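Local coordinates for protein putative phophotriesterase (Proteus mirabilis, PDB 3RHG) that is a zinc-binding amidohydrolase of the phosphotriesterase family that probably hydrolyses ester bonds, with two divalent metal ions bound per subunit, at residues E24-D29 with E75-E80; D238-M243 with V248-D253; L280-Y285 with A321-D326. All coordinates share one frame; numbering follows the deposited sequence.

How the contacts relate
From the N terminus, contact 1 comes first: it closes the excursion between strand 19-24 and helix 74-86, bringing the loop that carries a zinc ligand against the helix. Contact 2 closes a much tighter turn, folding helix 237-245 back on strand 249-252. Contact 3 follows, joining the C-terminal ends of helices 270-282 and 311-322 on the periphery. The three run in series, without nesting or crossing. Contacts 1 and 2 lie on opposite sides of the chain's centre, their centres 28 Å apart. Contacts 2 and 3 touch directly, Leu280 packing on Gln240 and Phe252, so they share a packed interface in which helices 237-245 and 270-282 lie together against strand 249-252.

Contact 1: residues E24-D29 with E75-E80; sequences EHLFND and EDVIFE. With ZN (zinc ion), chain B.
Val77 reaches from its helix into the corner made by Leu26 and Phe27, and its two methyl groups divide the work. CG1 stands anti to the backbone N (chi1 175°) and comes 4.0 Å from Leu26 CG, the two side chains crossing at about a right angle. The same methyl also lies near the tip of the Phe27 ring, 4.0 Å from CZ of Phe27. CG2, the other branch, packs against the ring at an oblique slant, 3.7 Å from Phe27 CE1, and rests 3.3 Å from the carbonyl oxygen of Leu26. No hydrogen bond links the two segments; apart from that carbonyl the contact is made by apolar side chains, and all three residues are buried.

Leu26 and Phe27 belong to the loop after strand 19-24, the first strand of the eight-stranded parallel barrel of this amidohydrolase fold, and helix 74-86 precedes the second strand, 89-94. The end of the first strand carries the His-x-His pair of the superfamily, His23 and His25, whose imidazoles bind one zinc ion together with Glu166 and Asp294. His25 NE2 lies 2.0 Å from zinc, while its ND1 is hydrogen-bonded to Thr96 OG1; the metal on one side and Thr96 on the other together fix the rotation of the ring.

Phe27 reaches Val77 through the far end of its ring because CG sits beside the backbone N (chi1 -58°). The ring also touches Ile74 of the same helix and Leu108 and Val111 of helix 105-115. Leu26 packs further on Leu81 and on Ile92 of strand 89-94, and its backbone N is hydrogen-bonded to Asp94 OD1.

Contact 2: residues D238-M243 with V248-D253; sequences DYQCKM and VWLEFD
Leu250 meets both Gln240 and Met243 through its two terminal methyls, and these aliphatic contacts form the middle of the interface. CD1 of Leu250 lies 3.6 Å from Gln240 CB, and the other branch, CD2, is 4.0 Å from Met243 CB. A methyl set against a backbone carbonyl is found at the turn end of the pair, where Val248 CG2 packs 3.6 Å from the carbonyl oxygen of Met243; chi1 of -58° places CG1 of this valine anti to the carbonyl carbon and leaves CG2 between the backbone N and the carbonyl carbon.

A polar group against a ring makes a further kind of contact. The chain of Gln240, extended beyond CG, carries its amide to the end of the Phe252 ring from the opposite direction. OE1 of Gln240 approaches the ring edge near its plane, 3.4 Å from Phe252 CZ, and the amide and ring planes stand 82° apart. NE2 of the same amide is hydrogen-bonded to Ser233 OG, which anchors the group beside the ring.

The segments run at 133° between helix and strand directions, their axes 9.2 Å apart at closest approach, as the return half of the beta-alpha-beta unit of strand 225-227, helix 237-245 and strand 249-252. Met243 and Val248 also pack on Leu211 of helix 207-217, Leu250 touches Leu227 of strand 225-227, and Phe252 meets Thr273, Val277 and Leu280 of helix 270-282.

Contact 3: residues L280-Y285 with A321-D326; sequences LIERGY and AQRGID
Two helix ends come together here with Ile281 and Ile325 as the nearest backbone positions, their CA atoms 7.8 Å apart, and each helix is closed by a Schellman motif whose glycine, Gly284 or Gly324, has positive phi.

Across the outer part of the contact Arg323 grips the carboxylate of Glu282 end-on, with one nitrogen for each oxygen. NH1 of Arg323 lies 2.8 Å from Glu282 OE2 and NH2 of Arg323 lies 3.0 Å from Glu282 OE1; both bonds are nearly straight. The oxygens lie close to the guanidinium plane, yet the carboxylate is turned 48° against it, so the nitrogens meet the oxygens from above the carboxylate plane. A bend at chi2 (57°) in Arg323 swings its otherwise extended chain toward helix 270-282, where NE forms a second salt bridge with Glu275. The arginine is thus held between two acids of one helix, which would probably favour the charged form of both carboxylates. A water donates to Glu282 OE2 and to the carbonyl oxygen of Gly324, adding a solvent-mediated link.

Beneath the ion pair, Ile281 and Ile325 make the buried apolar part. CG2 of Ile325 is 4.0 Å from Ile281 CD1, and Ile325 CD1 rests 4.0 Å from Glu282 OE2. Ile329, Ile330 and Leu333 of helix 327-333 pack against these isoleucines.

Asp326 N-caps that helix through Thr328 N, with only Ile325 between the Schellman glycine Gly324 and this N-cap, a tight helix-to-helix connection on the outer face of the barrel.

Contact 1: residues E24-D29 with E75-E80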
loop_
_atom_site.group_PDB
_atom_site.type_symbol
_atom_site.label_atom_id
_atom_site.label_comp_id
_atom_site.label_asym_id
_atom_site.label_seq_id
_atom_site.Cartn_x
_atom_site.Cartn_y
_atom_site.Cartn_z
ATOM N N GLU A 24 5.389 -19.308 -2.665
ATOM C CA GLU A 24 4.966 -18.818 -1.347
ATOM C C GLU A 24 5.943 -19.358 -0.319
ATOM O O GLU A 24 6.754 -20.222 -0.642
ATOM C CB GLU A 24 3.535 -19.326 -1.026
ATOM C CG GLU A 24 2.509 -18.959 -2.072
ATOM C CD GLU A 24 2.273 -17.473 -2.160
ATOM O OE1 GLU A 24 2.630 -16.714 -1.209
ATOM O OE2 GLU A 24 1.731 -17.047 -3.197
ATOM N N HIS A 25 5.868 -18.856 0.908
ATOM C CA HIS A 25 6.573 -19.494 2.014
ATOM C C HIS A 25 5.599 -19.786 3.121
ATOM O O HIS A 25 5.034 -18.868 3.689
ATOM C CB HIS A 25 7.760 -18.647 2.499
ATOM C CG HIS A 25 8.708 -18.328 1.387
ATOM N ND1 HIS A 25 9.743 -19.165 1.037
ATOM C CD2 HIS A 25 8.708 -17.324 0.475
ATOM C CE1 HIS A 25 10.379 -18.668 -0.008
ATOM N NE2 HIS A 25 9.777 -17.545 -0.366
ATOM N N LEU A 26 5.359 -21.069 3.374
ATOM C CA LEU A 26 4.517 -21.460 4.507
ATOM C C LEU A 26 5.306 -21.419 5.808
ATOM O O LEU A 26 4.838 -20.842 6.787
ATOM C CB LEU A 26 3.905 -22.853 4.312
ATOM C CG LEU A 26 2.683 -22.863 3.379
ATOM C CD1 LEU A 26 3.079 -22.357 1.984
ATOM C CD2 LEU A 26 2.031 -24.257 3.312
ATOM N N PHE A 27 6.485 -22.046 5.797
ATOM C CA PHE A 27 7.372 -22.104 6.959
ATOM C C PHE A 27 8.764 -21.646 6.547
ATOM O O PHE A 27 9.415 -22.243 5.673
ATOM C CB PHE A 27 7.401 -23.517 7.553
ATOM C CG PHE A 27 6.037 -24.010 7.961
ATOM C CD1 PHE A 27 5.454 -23.562 9.149
ATOM C CD2 PHE A 27 5.320 -24.897 7.159
ATOM C CE1 PHE A 27 4.192 -23.971 9.528
ATOM C CE2 PHE A 27 4.049 -25.316 7.533
ATOM C CZ PHE A 27 3.478 -24.853 8.717
ATOM N N ASN A 28 9.188 -20.540 7.148
ATOM C CA ASN A 28 10.504 -19.995 6.930
ATOM C C ASN A 28 10.902 -19.253 8.192
ATOM O O ASN A 28 10.053 -18.924 9.022
ATOM C CB ASN A 28 10.551 -19.095 5.678
ATOM C CG ASN A 28 9.727 -17.807 5.829
ATOM O OD1 ASN A 28 8.622 -17.810 6.380
ATOM N ND2 ASN A 28 10.271 -16.704 5.339
ATOM N N ASP A 29 12.191 -19.007 8.355
ATOM C CA ASP A 29 12.681 -18.426 9.595
ATOM C C ASP A 29 13.848 -17.563 9.160
ATOM O O ASP A 29 14.821 -18.080 8.605
ATOM C CB ASP A 29 13.146 -19.547 10.542
ATOM C CG ASP A 29 13.564 -19.030 11.923
ATOM O OD1 ASP A 29 13.682 -17.801 12.106
ATOM O OD2 ASP A 29 13.789 -19.860 12.827
ATOM N N GLU A 75 -0.694 -23.203 13.446
ATOM C CA GLU A 75 -2.062 -22.702 13.620
ATOM C C GLU A 75 -2.297 -21.466 12.751
ATOM O O GLU A 75 -3.358 -21.296 12.134
ATOM C CB GLU A 75 -2.329 -22.337 15.089
ATOM C CG GLU A 75 -1.570 -23.173 16.124
ATOM C CD GLU A 75 -0.246 -22.536 16.556
ATOM O OE1 GLU A 75 0.813 -23.132 16.272
ATOM O OE2 GLU A 75 -0.260 -21.446 17.179
ATOM N N ASP A 76 -1.306 -20.578 12.732
ATOM C CA ASP A 76 -1.419 -19.341 11.950
ATOM C C ASP A 76 -1.410 -19.636 10.455
ATOM O O ASP A 76 -2.191 -19.066 9.681
ATOM C CB ASP A 76 -0.273 -18.390 12.281
ATOM C CG ASP A 76 -0.388 -17.795 13.677
ATOM O OD1 ASP A 76 -1.518 -17.498 14.116
ATOM O OD2 ASP A 76 0.656 -17.620 14.331
ATOM N N VAL A 77 -0.501 -20.516 10.043
ATOM C CA VAL A 77 -0.419 -20.925 8.632
ATOM C C VAL A 77 -1.720 -21.589 8.133
ATOM O O VAL A 77 -2.228 -21.260 7.055
ATOM C CB VAL A 77 0.824 -21.826 8.394
ATOM C CG1 VAL A 77 0.850 -22.362 6.949
ATOM C CG2 VAL A 77 2.112 -21.047 8.704
ATOM N N ILE A 78 -2.270 -22.508 8.923
ATOM C CA ILE A 78 -3.518 -23.170 8.546
ATOM C C ILE A 78 -4.658 -22.154 8.461
ATOM O O ILE A 78 -5.466 -22.193 7.531
ATOM C CB ILE A 78 -3.867 -24.310 9.514
ATOM C CG1 ILE A 78 -2.922 -25.489 9.268
ATOM C CG2 ILE A 78 -5.324 -24.729 9.346
ATOM C CD1 ILE A 78 -3.045 -26.602 10.276
ATOM N N PHE A 79 -4.728 -21.232 9.424
ATOM C CA PHE A 79 -5.754 -20.212 9.385
ATOM C C PHE A 79 -5.667 -19.411 8.078
ATOM O O PHE A 79 -6.666 -19.151 7.419
ATOM C CB PHE A 79 -5.617 -19.285 10.595
ATOM C CG PHE A 79 -6.717 -18.284 10.708
ATOM C CD1 PHE A 79 -7.946 -18.642 11.257
ATOM C CD2 PHE A 79 -6.534 -16.980 10.275
ATOM C CE1 PHE A 79 -8.966 -17.719 11.366
ATOM C CE2 PHE A 79 -7.563 -16.046 10.387
ATOM C CZ PHE A 79 -8.775 -16.421 10.929
ATOM N N GLU A 80 -4.456 -19.034 7.694
ATOM C CA GLU A 80 -4.262 -18.242 6.484
ATOM C C GLU A 80 -4.540 -19.050 5.223
ATOM O O GLU A 80 -5.088 -18.533 4.244
ATOM C CB GLU A 80 -2.848 -17.680 6.461
ATOM C CG GLU A 80 -2.671 -16.553 7.474
ATOM C CD GLU A 80 -3.436 -15.302 7.069
ATOM O OE1 GLU A 80 -3.322 -14.899 5.884
ATOM O OE2 GLU A 80 -4.138 -14.716 7.934
HETATM ZN ZN ZN B . 10.227 -16.432 -1.960
#

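Contact 2: residues D238-M243 with V248-D253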
loop_
_atom_site.group_PDB
_atom_site.type_symbol
_atom_site.label_atom_id
_atom_site.label_comp_id
_atom_site.label_asym_id
_atom_site.label_seq_id
_atom_site.Cartn_x
_atom_site.Cartn_y
_atom_site.Cartn_z
ATOM N N ASP A 238 11.029 -3.862 -22.438
ATOM C CA ASP A 238 12.028 -4.407 -23.356
ATOM C C ASP A 238 12.769 -5.575 -22.700
ATOM O O ASP A 238 12.980 -6.629 -23.317
ATOM C CB ASP A 238 13.044 -3.343 -23.815
ATOM C CG ASP A 238 12.436 -2.296 -24.752
ATOM O OD1 ASP A 238 11.294 -2.485 -25.216
ATOM O OD2 ASP A 238 13.120 -1.277 -25.049
ATOM N N TYR A 239 13.196 -5.378 -21.451
ATOM C CA TYR A 239 13.875 -6.439 -20.708
ATOM C C TYR A 239 12.971 -7.665 -20.540
ATOM O O TYR A 239 13.387 -8.808 -20.773
ATOM C CB TYR A 239 14.223 -5.925 -19.324
ATOM C CG TYR A 239 14.704 -6.969 -18.334
ATOM C CD1 TYR A 239 15.982 -7.528 -18.442
ATOM C CD2 TYR A 239 13.912 -7.352 -17.255
ATOM C CE1 TYR A 239 16.448 -8.456 -17.508
ATOM C CE2 TYR A 239 14.367 -8.288 -16.318
ATOM C CZ TYR A 239 15.648 -8.817 -16.441
ATOM O OH TYR A 239 16.132 -9.714 -15.500
ATOM N N GLN A 240 11.741 -7.442 -20.103
ATOM C CA GLN A 240 10.864 -8.575 -19.831
ATOM C C GLN A 240 10.551 -9.367 -21.103
ATOM O O GLN A 240 10.614 -10.593 -21.091
ATOM C CB GLN A 240 9.594 -8.147 -19.101
ATOM C CG GLN A 240 9.875 -7.587 -17.699
ATOM C CD GLN A 240 8.682 -7.681 -16.760
ATOM O OE1 GLN A 240 7.534 -7.572 -17.187
ATOM N NE2 GLN A 240 8.947 -7.901 -15.472
ATOM N N CYS A 241 10.256 -8.685 -22.202
ATOM C CA CYS A 241 10.049 -9.399 -23.470
ATOM C C CYS A 241 11.317 -10.130 -23.950
ATOM O O CYS A 241 11.231 -11.203 -24.556
ATOM C CB CYS A 241 9.515 -8.450 -24.549
ATOM S SG CYS A 241 7.855 -7.877 -24.178
ATOM N N LYS A 242 12.497 -9.556 -23.684
ATOM C CA LYS A 242 13.755 -10.206 -24.045
ATOM C C LYS A 242 13.866 -11.548 -23.302
ATOM O O LYS A 242 14.291 -12.562 -23.868
ATOM C CB LYS A 242 14.921 -9.292 -23.672
ATOM C CG LYS A 242 16.277 -9.675 -24.241
ATOM C CD LYS A 242 17.331 -8.634 -23.795
ATOM C CE LYS A 242 18.444 -8.443 -24.799
ATOM N NZ LYS A 242 19.415 -9.565 -24.790
ATOM N N MET A 243 13.455 -11.568 -22.036
ATOM C CA MET A 243 13.513 -12.802 -21.247
ATOM C C MET A 243 12.486 -13.797 -21.763
ATOM O O MET A 243 12.773 -14.980 -21.934
ATOM C CB MET A 243 13.257 -12.517 -19.764
ATOM C CG MET A 243 14.297 -11.617 -19.095
ATOM S SD MET A 243 16.008 -12.193 -19.255
ATOM C CE MET A 243 16.655 -11.126 -20.552
ATOM N N VAL A 248 11.530 -18.676 -21.214
ATOM C CA VAL A 248 11.302 -18.946 -19.804
ATOM C C VAL A 248 10.005 -18.319 -19.310
ATOM O O VAL A 248 9.389 -17.500 -20.012
ATOM C CB VAL A 248 12.481 -18.434 -18.929
ATOM C CG1 VAL A 248 13.782 -19.103 -19.389
ATOM C CG2 VAL A 248 12.545 -16.885 -18.922
ATOM N N TRP A 249 9.605 -18.689 -18.093
ATOM C CA TRP A 249 8.448 -18.095 -17.448
ATOM C C TRP A 249 8.858 -16.874 -16.646
ATOM O O TRP A 249 9.895 -16.898 -15.959
ATOM C CB TRP A 249 7.811 -19.098 -16.485
ATOM C CG TRP A 249 7.270 -20.331 -17.119
ATOM C CD1 TRP A 249 7.972 -21.444 -17.490
ATOM C CD2 TRP A 249 5.890 -20.600 -17.443
ATOM N NE1 TRP A 249 7.116 -22.391 -18.023
ATOM C CE2 TRP A 249 5.835 -21.906 -17.977
ATOM C CE3 TRP A 249 4.702 -19.884 -17.275
ATOM C CZ2 TRP A 249 4.633 -22.493 -18.413
ATOM C CZ3 TRP A 249 3.498 -20.466 -17.718
ATOM C CH2 TRP A 249 3.480 -21.770 -18.255
ATOM N N LEU A 250 8.076 -15.806 -16.715
ATOM C CA LEU A 250 8.254 -14.698 -15.789
ATOM C C LEU A 250 7.245 -14.851 -14.670
ATOM O O LEU A 250 6.051 -14.971 -14.920
ATOM C CB LEU A 250 8.085 -13.328 -16.472
ATOM C CG LEU A 250 9.185 -12.968 -17.479
ATOM C CD1 LEU A 250 9.005 -11.500 -17.931
ATOM C CD2 LEU A 250 10.576 -13.171 -16.899
ATOM N N GLU A 251 7.724 -14.822 -13.434
ATOM C CA GLU A 251 6.855 -14.967 -12.282
ATOM C C GLU A 251 6.730 -13.635 -11.553
ATOM O O GLU A 251 7.741 -13.039 -11.124
ATOM C CB GLU A 251 7.422 -16.027 -11.339
ATOM C CG GLU A 251 6.652 -16.210 -10.048
ATOM C CD GLU A 251 7.243 -17.349 -9.254
ATOM O OE1 GLU A 251 8.146 -17.129 -8.394
ATOM O OE2 GLU A 251 6.841 -18.488 -9.534
ATOM N N PHE A 252 5.492 -13.157 -11.449
ATOM C CA PHE A 252 5.142 -11.968 -10.701
ATOM C C PHE A 252 4.638 -12.486 -9.387
ATOM O O PHE A 252 3.456 -12.816 -9.244
ATOM C CB PHE A 252 4.080 -11.142 -11.448
ATOM C CG PHE A 252 4.604 -10.490 -12.705
ATOM C CD1 PHE A 252 4.935 -9.137 -12.719
ATOM C CD2 PHE A 252 4.781 -11.237 -13.869
ATOM C CE1 PHE A 252 5.438 -8.532 -13.885
ATOM C CE2 PHE A 252 5.270 -10.659 -15.041
ATOM C CZ PHE A 252 5.591 -9.294 -15.060
ATOM N N ASP A 253 5.552 -12.621 -8.432
ATOM C CA ASP A 253 5.226 -13.277 -7.178
ATOM C C ASP A 253 5.196 -12.301 -5.992
ATOM O O ASP A 253 5.202 -12.738 -4.836
ATOM C CB ASP A 253 6.234 -14.411 -6.912
ATOM C CG ASP A 253 7.662 -13.973 -7.118
ATOM O OD1 ASP A 253 7.951 -12.821 -6.769
ATOM O OD2 ASP A 253 8.478 -14.746 -7.670
#

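Contact 3: residues L280-Y285 with A321-D326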
loop_
_atom_site.group_PDB
_atom_site.type_symbol
_atom_site.label_atom_id
_atom_site.label_comp_id
_atom_site.label_asym_id
_atom_site.label_seq_id
_atom_site.Cartn_x
_atom_site.Cartn_y
_atom_site.Cartn_z
ATOM N N LEU A 280 1.843 -7.417 -21.085
ATOM C CA LEU A 280 2.479 -8.619 -21.583
ATOM C C LEU A 280 1.466 -9.545 -22.254
ATOM O O LEU A 280 1.767 -10.146 -23.275
ATOM C CB LEU A 280 3.197 -9.357 -20.446
ATOM C CG LEU A 280 4.472 -8.672 -19.918
ATOM C CD1 LEU A 280 5.070 -9.518 -18.780
ATOM C CD2 LEU A 280 5.512 -8.459 -21.025
ATOM N N ILE A 281 0.277 -9.682 -21.666
ATOM C CA ILE A 281 -0.776 -10.530 -22.268
ATOM C C ILE A 281 -1.150 -9.966 -23.627
ATOM O O ILE A 281 -1.348 -10.715 -24.593
ATOM C CB ILE A 281 -2.032 -10.629 -21.334
ATOM C CG1 ILE A 281 -1.632 -11.385 -20.048
ATOM C CG2 ILE A 281 -3.243 -11.235 -22.076
ATOM C CD1 ILE A 281 -2.648 -11.313 -18.917
ATOM N N GLU A 282 -1.256 -8.642 -23.719
ATOM C CA GLU A 282 -1.651 -8.026 -24.988
ATOM C C GLU A 282 -0.556 -8.163 -26.045
ATOM O O GLU A 282 -0.837 -8.166 -27.251
ATOM C CB GLU A 282 -2.098 -6.572 -24.777
ATOM C CG GLU A 282 -3.423 -6.519 -24.017
ATOM C CD GLU A 282 -3.812 -5.145 -23.539
ATOM O OE1 GLU A 282 -2.935 -4.255 -23.444
ATOM O OE2 GLU A 282 -5.015 -4.960 -23.244
ATOM N N ARG A 283 0.682 -8.328 -25.583
ATOM C CA ARG A 283 1.826 -8.578 -26.451
ATOM C C ARG A 283 1.948 -10.063 -26.810
ATOM O O ARG A 283 2.833 -10.443 -27.576
ATOM C CB ARG A 283 3.141 -8.101 -25.809
ATOM C CG ARG A 283 3.335 -6.563 -25.771
ATOM C CD ARG A 283 3.908 -6.021 -27.081
ATOM N NE ARG A 283 5.353 -6.242 -27.173
ATOM C CZ ARG A 283 6.273 -5.364 -26.777
ATOM N NH1 ARG A 283 5.902 -4.199 -26.260
ATOM N NH2 ARG A 283 7.567 -5.652 -26.891
ATOM N N GLY A 284 1.063 -10.895 -26.258
ATOM C CA GLY A 284 0.983 -12.292 -26.691
ATOM C C GLY A 284 1.690 -13.285 -25.785
ATOM O O GLY A 284 1.833 -14.455 -26.153
ATOM N N TYR A 285 2.098 -12.836 -24.590
ATOM C CA TYR A 285 2.908 -13.679 -23.706
ATOM C C TYR A 285 2.149 -14.275 -22.526
ATOM O O TYR A 285 2.765 -14.735 -21.545
ATOM C CB TYR A 285 4.085 -12.888 -23.156
ATOM C CG TYR A 285 5.090 -12.440 -24.173
ATOM C CD1 TYR A 285 6.068 -13.320 -24.671
ATOM C CD2 TYR A 285 5.098 -11.122 -24.612
ATOM C CE1 TYR A 285 7.029 -12.887 -25.597
ATOM C CE2 TYR A 285 6.041 -10.679 -25.545
ATOM C CZ TYR A 285 7.001 -11.555 -26.025
ATOM O OH TYR A 285 7.917 -11.094 -26.939
ATOM N N ALA A 321 -9.589 -8.263 -15.167
ATOM C CA ALA A 321 -10.853 -8.253 -15.891
ATOM C C ALA A 321 -11.314 -6.814 -16.148
ATOM O O ALA A 321 -11.749 -6.477 -17.254
ATOM C CB ALA A 321 -11.893 -9.019 -15.113
ATOM N N GLN A 322 -11.213 -5.963 -15.129
ATOM C CA GLN A 322 -11.594 -4.555 -15.268
ATOM C C GLN A 322 -10.701 -3.850 -16.287
ATOM O O GLN A 322 -11.151 -2.946 -17.018
ATOM C CB GLN A 322 -11.557 -3.847 -13.910
ATOM C CG GLN A 322 -11.960 -2.395 -13.962
ATOM C CD GLN A 322 -13.424 -2.201 -14.380
ATOM O OE1 GLN A 322 -14.276 -3.053 -14.114
ATOM N NE2 GLN A 322 -13.714 -1.075 -15.033
ATOM N N ARG A 323 -9.443 -4.292 -16.339
ATOM C CA ARG A 323 -8.443 -3.768 -17.268
ATOM C C ARG A 323 -8.670 -4.307 -18.698
ATOM O O ARG A 323 -7.949 -3.943 -19.639
ATOM C CB ARG A 323 -7.034 -4.078 -16.727
ATOM C CG ARG A 323 -5.860 -3.879 -17.691
ATOM C CD ARG A 323 -5.769 -2.462 -18.260
ATOM N NE ARG A 323 -4.541 -2.332 -19.052
ATOM C CZ ARG A 323 -4.375 -2.844 -20.268
ATOM N NH1 ARG A 323 -5.372 -3.487 -20.872
ATOM N NH2 ARG A 323 -3.223 -2.691 -20.900
ATOM N N GLY A 324 -9.676 -5.163 -18.868
ATOM C CA GLY A 324 -10.090 -5.586 -20.223
ATOM C C GLY A 324 -9.454 -6.861 -20.761
ATOM O O GLY A 324 -9.572 -7.175 -21.955
ATOM N N ILE A 325 -8.777 -7.606 -19.897
ATOM C CA ILE A 325 -8.174 -8.875 -20.309
ATOM C C ILE A 325 -9.246 -9.958 -20.406
ATOM O O ILE A 325 -10.153 -10.030 -19.556
ATOM C CB ILE A 325 -7.071 -9.308 -19.323
ATOM C CG1 ILE A 325 -5.975 -8.233 -19.259
ATOM C CG2 ILE A 325 -6.472 -10.649 -19.719
ATOM C CD1 ILE A 325 -5.271 -7.965 -20.581
ATOM N N ASP A 326 -9.151 -10.779 -21.452
ATOM C CA ASP A 326 -10.151 -11.809 -21.753
ATOM C C ASP A 326 -10.262 -12.845 -20.626
ATOM O O ASP A 326 -9.253 -13.277 -20.058
ATOM C CB ASP A 326 -9.780 -12.501 -23.066
ATOM C CG ASP A 326 -10.970 -13.198 -23.733
ATOM O OD1 ASP A 326 -11.724 -13.938 -23.056
ATOM O OD2 ASP A 326 -11.138 -13.013 -24.954
HETATM O O HOH W 1 -7.104 -7.060 -23.752
#